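Local atomic coordinates of isoflavone reductase (Medicago sativa, PDB entry 2GAS), a protein that reduces 2'-hydroxyisoflavones such as 2'-hydroxyformononetin to chiral isoflavanones with NADPH, giving the penultimate intermediate on the way to the alfalfa phytoalexin (-)-medicarpin. Residues Lys210-Leu216 against Ala282-Ser288; Thr196-Ala201 against Tyr291-Thr295; Thr169-Arg173 against Leu303-Val307. One frame throughout, in Å; residues are numbered along the deposited sequence.

Contact 1 (Lys210-Leu216 against Ala282-Ser288); sequences KAVHIRL and AKDIEAS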
# COMPACT_ATOMS: atom_id res chain seq x y z
N LYS A 210 1.08 -2.03 16.36
CA LYS A 210 0.94 -3.32 15.69
C LYS A 210 1.03 -3.15 14.18
O LYS A 210 0.81 -2.06 13.64
CB LYS A 210 -0.43 -3.93 16.00
CG LYS A 210 -0.67 -4.35 17.45
CD LYS A 210 -0.22 -5.77 17.69
CE LYS A 210 -0.87 -6.36 18.94
NZ LYS A 210 -0.57 -5.54 20.14
N ALA A 211 1.37 -4.24 13.51
CA ALA A 211 1.42 -4.27 12.05
C ALA A 211 0.11 -4.97 11.69
O ALA A 211 -0.21 -6.02 12.26
CB ALA A 211 2.61 -5.08 11.56
N VAL A 212 -0.65 -4.38 10.77
CA VAL A 212 -1.92 -4.97 10.33
C VAL A 212 -1.67 -5.58 8.96
O VAL A 212 -1.23 -4.89 8.04
CB VAL A 212 -3.04 -3.91 10.25
CG1 VAL A 212 -4.32 -4.51 9.69
CG2 VAL A 212 -3.30 -3.34 11.64
N HIS A 213 -1.95 -6.87 8.82
CA HIS A 213 -1.71 -7.59 7.58
C HIS A 213 -2.97 -7.90 6.81
O HIS A 213 -3.93 -8.44 7.36
CB HIS A 213 -0.98 -8.89 7.89
CG HIS A 213 0.21 -8.70 8.78
ND1 HIS A 213 1.48 -8.49 8.28
CD2 HIS A 213 0.32 -8.60 10.12
CE1 HIS A 213 2.31 -8.28 9.28
NE2 HIS A 213 1.63 -8.34 10.41
N ILE A 214 -2.96 -7.58 5.52
CA ILE A 214 -4.11 -7.86 4.67
C ILE A 214 -3.82 -9.07 3.79
O ILE A 214 -3.07 -8.98 2.82
CB ILE A 214 -4.45 -6.66 3.75
CG1 ILE A 214 -4.52 -5.36 4.56
CG2 ILE A 214 -5.78 -6.92 3.03
CD1 ILE A 214 -5.65 -5.28 5.53
N ARG A 215 -4.38 -10.21 4.16
CA ARG A 215 -4.25 -11.45 3.38
C ARG A 215 -5.68 -11.97 3.35
O ARG A 215 -6.09 -12.73 4.23
CB ARG A 215 -3.34 -12.47 4.07
CG ARG A 215 -1.85 -12.33 3.80
CD ARG A 215 -1.11 -11.65 4.94
NE ARG A 215 -1.20 -12.38 6.21
CZ ARG A 215 -0.34 -13.32 6.62
NH1 ARG A 215 0.69 -13.67 5.86
NH2 ARG A 215 -0.50 -13.88 7.81
N LEU A 216 -6.45 -11.53 2.36
CA LEU A 216 -7.86 -11.92 2.24
C LEU A 216 -8.01 -13.31 1.61
O LEU A 216 -7.51 -13.57 0.52
CB LEU A 216 -8.60 -10.85 1.43
CG LEU A 216 -8.37 -9.42 1.95
CD1 LEU A 216 -8.85 -8.41 0.94
CD2 LEU A 216 -9.07 -9.23 3.29
N ALA A 282 1.55 -10.70 19.54
CA ALA A 282 2.06 -9.58 20.32
C ALA A 282 2.42 -8.39 19.44
O ALA A 282 2.50 -7.26 19.93
CB ALA A 282 3.29 -10.02 21.12
N LYS A 283 2.60 -8.62 18.14
CA LYS A 283 2.99 -7.54 17.25
C LYS A 283 2.17 -7.40 15.98
O LYS A 283 2.27 -6.38 15.29
CB LYS A 283 4.46 -7.71 16.86
CG LYS A 283 5.43 -7.57 18.03
CD LYS A 283 6.82 -8.10 17.71
CE LYS A 283 7.46 -7.43 16.50
NZ LYS A 283 6.92 -7.96 15.21
N ASP A 284 1.35 -8.40 15.67
CA ASP A 284 0.57 -8.39 14.44
C ASP A 284 -0.93 -8.59 14.61
O ASP A 284 -1.39 -9.21 15.56
CB ASP A 284 1.07 -9.50 13.50
CG ASP A 284 2.57 -9.47 13.27
OD1 ASP A 284 3.08 -8.46 12.73
OD2 ASP A 284 3.24 -10.46 13.63
N ILE A 285 -1.67 -8.07 13.64
CA ILE A 285 -3.12 -8.20 13.57
C ILE A 285 -3.42 -8.70 12.16
O ILE A 285 -2.84 -8.20 11.19
CB ILE A 285 -3.83 -6.83 13.77
CG1 ILE A 285 -3.66 -6.35 15.21
CG2 ILE A 285 -5.30 -6.94 13.40
CD1 ILE A 285 -4.26 -7.27 16.24
N GLU A 286 -4.28 -9.71 12.03
CA GLU A 286 -4.65 -10.25 10.72
C GLU A 286 -5.98 -9.58 10.35
O GLU A 286 -7.01 -9.85 10.97
CB GLU A 286 -4.82 -11.77 10.80
CG GLU A 286 -4.98 -12.47 9.46
CD GLU A 286 -3.69 -12.52 8.68
OE1 GLU A 286 -3.63 -11.95 7.57
OE2 GLU A 286 -2.73 -13.15 9.18
N ALA A 287 -5.96 -8.71 9.35
CA ALA A 287 -7.17 -7.99 8.97
C ALA A 287 -8.40 -8.87 8.72
O ALA A 287 -9.49 -8.52 9.16
CB ALA A 287 -6.90 -7.13 7.75
N SER A 288 -8.23 -9.99 8.03
CA SER A 288 -9.36 -10.86 7.76
C SER A 288 -9.99 -11.42 9.04
O SER A 288 -11.18 -11.76 9.05
CB SER A 288 -8.94 -12.01 6.83
OG SER A 288 -7.93 -12.80 7.42
O HOH W 1 1.93 -4.13 20.02
O HOH W 2 -5.79 -10.81 6.48

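Contact 2 (Thr196-Ala201 against Tyr291-Thr295); sequences TFTIRA and YPDVT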
# COMPACT_ATOMS: atom_id res chain seq x y z
N THR A 196 -10.41 1.25 2.92
CA THR A 196 -11.34 0.80 3.94
C THR A 196 -10.66 0.14 5.14
O THR A 196 -10.97 0.48 6.28
CB THR A 196 -12.36 -0.16 3.31
OG1 THR A 196 -13.04 0.53 2.25
CG2 THR A 196 -13.38 -0.61 4.35
N PHE A 197 -9.74 -0.78 4.88
CA PHE A 197 -9.04 -1.45 5.97
C PHE A 197 -8.12 -0.52 6.75
O PHE A 197 -7.91 -0.70 7.95
CB PHE A 197 -8.24 -2.64 5.43
CG PHE A 197 -9.08 -3.84 5.12
CD1 PHE A 197 -9.31 -4.23 3.81
CD2 PHE A 197 -9.66 -4.58 6.15
CE1 PHE A 197 -10.11 -5.33 3.53
CE2 PHE A 197 -10.45 -5.68 5.88
CZ PHE A 197 -10.68 -6.06 4.57
N THR A 198 -7.55 0.47 6.08
CA THR A 198 -6.67 1.41 6.76
C THR A 198 -7.46 2.20 7.79
O THR A 198 -7.00 2.42 8.91
CB THR A 198 -6.00 2.38 5.77
OG1 THR A 198 -5.20 1.64 4.85
CG2 THR A 198 -5.12 3.38 6.50
N ILE A 199 -8.66 2.64 7.41
CA ILE A 199 -9.48 3.41 8.33
C ILE A 199 -10.04 2.52 9.43
O ILE A 199 -10.17 2.95 10.57
CB ILE A 199 -10.62 4.15 7.56
CG1 ILE A 199 -10.03 5.28 6.71
CG2 ILE A 199 -11.62 4.75 8.55
CD1 ILE A 199 -9.01 4.86 5.70
N ARG A 200 -10.36 1.26 9.10
CA ARG A 200 -10.85 0.34 10.12
C ARG A 200 -9.76 0.20 11.18
O ARG A 200 -10.03 0.22 12.38
CB ARG A 200 -11.15 -1.04 9.52
CG ARG A 200 -12.52 -1.16 8.88
CD ARG A 200 -13.62 -1.09 9.94
NE ARG A 200 -14.25 -2.39 10.16
CZ ARG A 200 -14.30 -2.99 11.34
NH1 ARG A 200 -13.74 -2.42 12.40
NH2 ARG A 200 -14.91 -4.16 11.47
N ALA A 201 -8.51 0.08 10.72
CA ALA A 201 -7.38 -0.05 11.63
C ALA A 201 -7.19 1.24 12.43
O ALA A 201 -6.90 1.20 13.63
CB ALA A 201 -6.10 -0.38 10.83
N TYR A 291 -11.39 -7.88 11.14
CA TYR A 291 -12.48 -7.18 10.47
C TYR A 291 -13.16 -8.05 9.42
O TYR A 291 -13.23 -7.68 8.25
CB TYR A 291 -11.92 -5.92 9.81
CG TYR A 291 -10.87 -5.21 10.64
CD1 TYR A 291 -11.18 -4.69 11.90
CD2 TYR A 291 -9.56 -5.06 10.18
CE1 TYR A 291 -10.23 -4.05 12.68
CE2 TYR A 291 -8.58 -4.42 10.96
CZ TYR A 291 -8.93 -3.92 12.21
OH TYR A 291 -7.99 -3.29 13.00
N PRO A 292 -13.71 -9.21 9.83
CA PRO A 292 -14.39 -10.12 8.91
C PRO A 292 -15.63 -9.55 8.23
O PRO A 292 -16.08 -10.06 7.20
CB PRO A 292 -14.71 -11.32 9.79
CG PRO A 292 -14.98 -10.68 11.12
CD PRO A 292 -13.84 -9.68 11.22
N ASP A 293 -16.17 -8.47 8.79
CA ASP A 293 -17.36 -7.84 8.24
C ASP A 293 -17.10 -7.02 6.98
O ASP A 293 -18.03 -6.69 6.25
CB ASP A 293 -17.98 -6.93 9.29
CG ASP A 293 -17.02 -5.87 9.77
OD1 ASP A 293 -17.22 -4.69 9.42
OD2 ASP A 293 -16.06 -6.22 10.47
N VAL A 294 -15.84 -6.68 6.72
CA VAL A 294 -15.53 -5.90 5.52
C VAL A 294 -15.70 -6.76 4.27
O VAL A 294 -15.01 -7.76 4.11
CB VAL A 294 -14.10 -5.32 5.58
CG1 VAL A 294 -13.78 -4.59 4.29
CG2 VAL A 294 -13.97 -4.38 6.77
N THR A 295 -16.62 -6.37 3.40
CA THR A 295 -16.86 -7.13 2.17
C THR A 295 -15.90 -6.66 1.08
O THR A 295 -16.16 -5.68 0.38
CB THR A 295 -18.31 -6.96 1.67
OG1 THR A 295 -19.22 -7.17 2.75
CG2 THR A 295 -18.61 -7.97 0.57

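Contact 3 (Thr169-Arg173 against Leu303-Val307); sequences TDPPR and LNQFV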
# COMPACT_ATOMS: atom_id res chain seq x y z
N THR A 169 0.10 -3.63 -19.49
CA THR A 169 -0.77 -2.88 -18.59
C THR A 169 -2.02 -3.67 -18.26
O THR A 169 -2.57 -3.55 -17.16
CB THR A 169 -1.17 -1.52 -19.19
OG1 THR A 169 -1.83 -1.72 -20.45
CG2 THR A 169 0.05 -0.64 -19.40
N ASP A 170 -2.48 -4.48 -19.21
CA ASP A 170 -3.68 -5.28 -19.02
C ASP A 170 -3.33 -6.77 -18.98
O ASP A 170 -2.23 -7.17 -19.35
CB ASP A 170 -4.68 -5.00 -20.14
CG ASP A 170 -5.43 -3.70 -19.93
OD1 ASP A 170 -4.90 -2.80 -19.24
OD2 ASP A 170 -6.56 -3.57 -20.46
N PRO A 171 -4.28 -7.61 -18.53
CA PRO A 171 -4.01 -9.05 -18.46
C PRO A 171 -3.72 -9.65 -19.83
O PRO A 171 -4.43 -9.38 -20.80
CB PRO A 171 -5.30 -9.62 -17.86
CG PRO A 171 -5.84 -8.47 -17.06
CD PRO A 171 -5.61 -7.30 -17.98
N PRO A 172 -2.68 -10.48 -19.92
CA PRO A 172 -2.33 -11.11 -21.20
C PRO A 172 -3.42 -12.09 -21.57
O PRO A 172 -3.97 -12.77 -20.70
CB PRO A 172 -1.01 -11.80 -20.90
CG PRO A 172 -1.21 -12.24 -19.48
CD PRO A 172 -1.83 -11.01 -18.84
N ARG A 173 -3.73 -12.19 -22.85
CA ARG A 173 -4.77 -13.11 -23.29
C ARG A 173 -4.25 -14.27 -24.12
O ARG A 173 -5.02 -15.14 -24.52
CB ARG A 173 -5.83 -12.34 -24.09
CG ARG A 173 -6.40 -11.15 -23.34
CD ARG A 173 -7.27 -10.30 -24.24
NE ARG A 173 -8.65 -10.78 -24.30
CZ ARG A 173 -9.60 -10.44 -23.45
NH1 ARG A 173 -9.34 -9.61 -22.44
NH2 ARG A 173 -10.83 -10.92 -23.59
N LEU A 303 -10.90 -8.75 -11.91
CA LEU A 303 -10.55 -9.06 -13.29
C LEU A 303 -11.70 -8.99 -14.29
O LEU A 303 -11.47 -8.93 -15.50
CB LEU A 303 -9.90 -10.45 -13.35
CG LEU A 303 -8.52 -10.54 -12.69
CD1 LEU A 303 -8.08 -11.99 -12.64
CD2 LEU A 303 -7.52 -9.71 -13.48
N ASN A 304 -12.94 -8.98 -13.79
CA ASN A 304 -14.09 -8.91 -14.68
C ASN A 304 -14.10 -7.69 -15.58
O ASN A 304 -14.62 -7.74 -16.70
CB ASN A 304 -15.40 -8.96 -13.88
CG ASN A 304 -15.78 -10.36 -13.48
OD1 ASN A 304 -15.62 -11.30 -14.25
ND2 ASN A 304 -16.32 -10.52 -12.27
N GLN A 305 -13.53 -6.59 -15.11
CA GLN A 305 -13.52 -5.37 -15.91
C GLN A 305 -12.66 -5.48 -17.17
O GLN A 305 -12.81 -4.68 -18.09
CB GLN A 305 -13.04 -4.18 -15.07
CG GLN A 305 -11.63 -4.32 -14.55
CD GLN A 305 -11.22 -3.14 -13.69
OE1 GLN A 305 -11.17 -2.00 -14.15
NE2 GLN A 305 -10.92 -3.41 -12.42
N PHE A 306 -11.76 -6.46 -17.21
CA PHE A 306 -10.87 -6.64 -18.36
C PHE A 306 -11.34 -7.70 -19.35
O PHE A 306 -10.77 -7.85 -20.42
CB PHE A 306 -9.46 -7.00 -17.89
CG PHE A 306 -8.85 -5.97 -16.98
CD1 PHE A 306 -8.81 -6.18 -15.61
CD2 PHE A 306 -8.35 -4.78 -17.50
CE1 PHE A 306 -8.28 -5.21 -14.76
CE2 PHE A 306 -7.82 -3.81 -16.65
CZ PHE A 306 -7.79 -4.02 -15.28
N VAL A 307 -12.38 -8.44 -18.97
CA VAL A 307 -12.90 -9.50 -19.82
C VAL A 307 -13.44 -8.98 -21.15
O VAL A 307 -13.07 -9.56 -22.19
CB VAL A 307 -14.02 -10.27 -19.09
CG1 VAL A 307 -14.63 -11.31 -20.01
CG2 VAL A 307 -13.44 -10.95 -17.85
OXT VAL A 307 -14.22 -8.01 -21.12

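Contact 1 (Lys210-Leu216 against Ala282-Ser288)
Ala211, Val212 and His213 pair in register with Asp284, Ile285 and Glu286 as neighbouring strands of a parallel sheet, part of the Rossmann-like fold of the NmrA-type reductases. The backbone ladder runs from Ala211 N, which bonds Lys283 O at 2.9 Å, to Ala287 N, which donates to His213 O as the second strand turns into helix 287-290. Strand 210-213 is central, its other edge bonding strand 148-151. On the face of Val212 and Ile285 the contact is apolar, Val212 CG2 lying 4.1 Å from Ile285 CB.

His213 can be followed outward on the other face. His213 CB lies 3.9 Å from Ile285 O, His213 CG faces the same oxygen, and His213 CD2 closes on it to 3.4 Å. With CG anti to the carbonyl carbon (chi1 -50°), the ring reaches along the sheet toward Asp284, where His213 NE2 donates to Asp284 OD1 at 2.7 Å and His213 CE1 lies 3.5 Å from it. That oxygen lies near the imidazole plane but is approached from above its own carboxylate plane. A hydrogen bond between His213 ND1 and Tyr277 OH holds the ring at its other nitrogen, while Arg119 salt-bridges Asp284 OD2.

Farther along, Arg215 meets Glu286 side-on with the two flat groups 16° from coplanar: NE takes OE1, and Arg215 NH2 takes the syn lone pair of Glu286 OE2 at 2.7 Å.

Contact 2 (Thr196-Ala201 against Tyr291-Thr295)
One face of the Tyr291 ring carries the aliphatic root of Arg200, whose CB stands 4.2 Å from the ring centroid and only 4° off the normal, a CH-pi contact. The guanidinium of the same arginine turns one of its own faces to Tyr291 CD1, off toward the rim, with the two planes 58° apart. At the guanidinium edge sits the carboxylate of Asp293. At the edge of the Phe197 ring lies Tyr291 CD2, 4.1 Å from Phe197 CD2.

Bends at chi2 (-68°) and chi3 lay the arginine along the tyrosine, running the opposite way, and carry its end to Asp293. There Arg200 NH2 forms a salt bridge with Asp293 OD2 at 2.6 Å, meeting the syn lone pair of that oxygen, while its bond to OD1 is weak. One nitrogen thus serves both oxygens.

Residues 291-294 form a type I beta turn directly after helix 287-290, and it packs against helix 191-202, which rests on helix 15-25 of the Rossmann-type nucleotide-binding domain. The turn itself is closed by Val294 N bonding Tyr291 O. Val294 lies beside both Phe197 and Arg200: its CG1, anti to the backbone N, reaches Phe197 CZ at 3.4 Å, and its CG2 comes within 3.9 Å of Arg200 NE. Tyr291 OH is hydrogen-bonded to Asp204 OD2 and passes 3.6 Å from Ala201 CA.

Contact 3 (Thr169-Arg173 against Leu303-Val307)
Arg173 NH1 donates to Phe306 O at 3.0 Å, and its neighbour Arg173 NH2 reaches Val307 O, one oxygen of the C-terminal carboxylate, at the same length. In this NmrA-type reductase fold, away from the annotated sites, these bonds tie the chain end, just after helix 299-303, to the loop that leads into strand 175-179. Phe306 O lies within 10° of the guanidinium plane, whereas Val307 O is tilted a little farther from it. The cationic arginine would probably also offset the negative charge of the terminus.

From the chain end the Phe306 ring reaches over to the loop, its CG anti to the carbonyl carbon (chi1 -58°). Pro171 CD sits over one face in a CH-pi contact, 4.0 Å from the ring centroid and 27° off the normal; Gln305 CG lies against the opposite face, offset toward the rim. At the ring edge Asp170 OD2 lies 3.7 Å from Phe306 CD2, while Asp170 OD1 salt-bridges Arg161. Trp230 of helix 223-234 touches both Pro171 and Phe306. An alanine here has no ring, and a gap is likely to open beside Pro171 CD. Alongside, Leu303 CD2 approaches Pro171 CG to 4.1 Å.

Overall arrangement
Followed from the N terminus, the chain first builds the five-stranded parallel sheet of residues 5-109 and then reaches the loop 169-173, where contact 3 opens. Helix 191-202 begins contact 2, and strand 210-213, next in the chain, begins contact 1. The loops close in reverse order, at 282-288, then 291-295, and finally 303-307 at the C terminus, so the three are nested without crossing. Contacts 1 and 2, centred 11 Å apart, touch where Phe197 meets Ile214, Leu216 and Ala287 and Ala201 meets Val212, joining helix 191-202 to strand 210-213 and the segments that follow the strands. Contact 3, centred 29 Å from contact 1, fastens the C-terminal end to a loop 130 residues earlier.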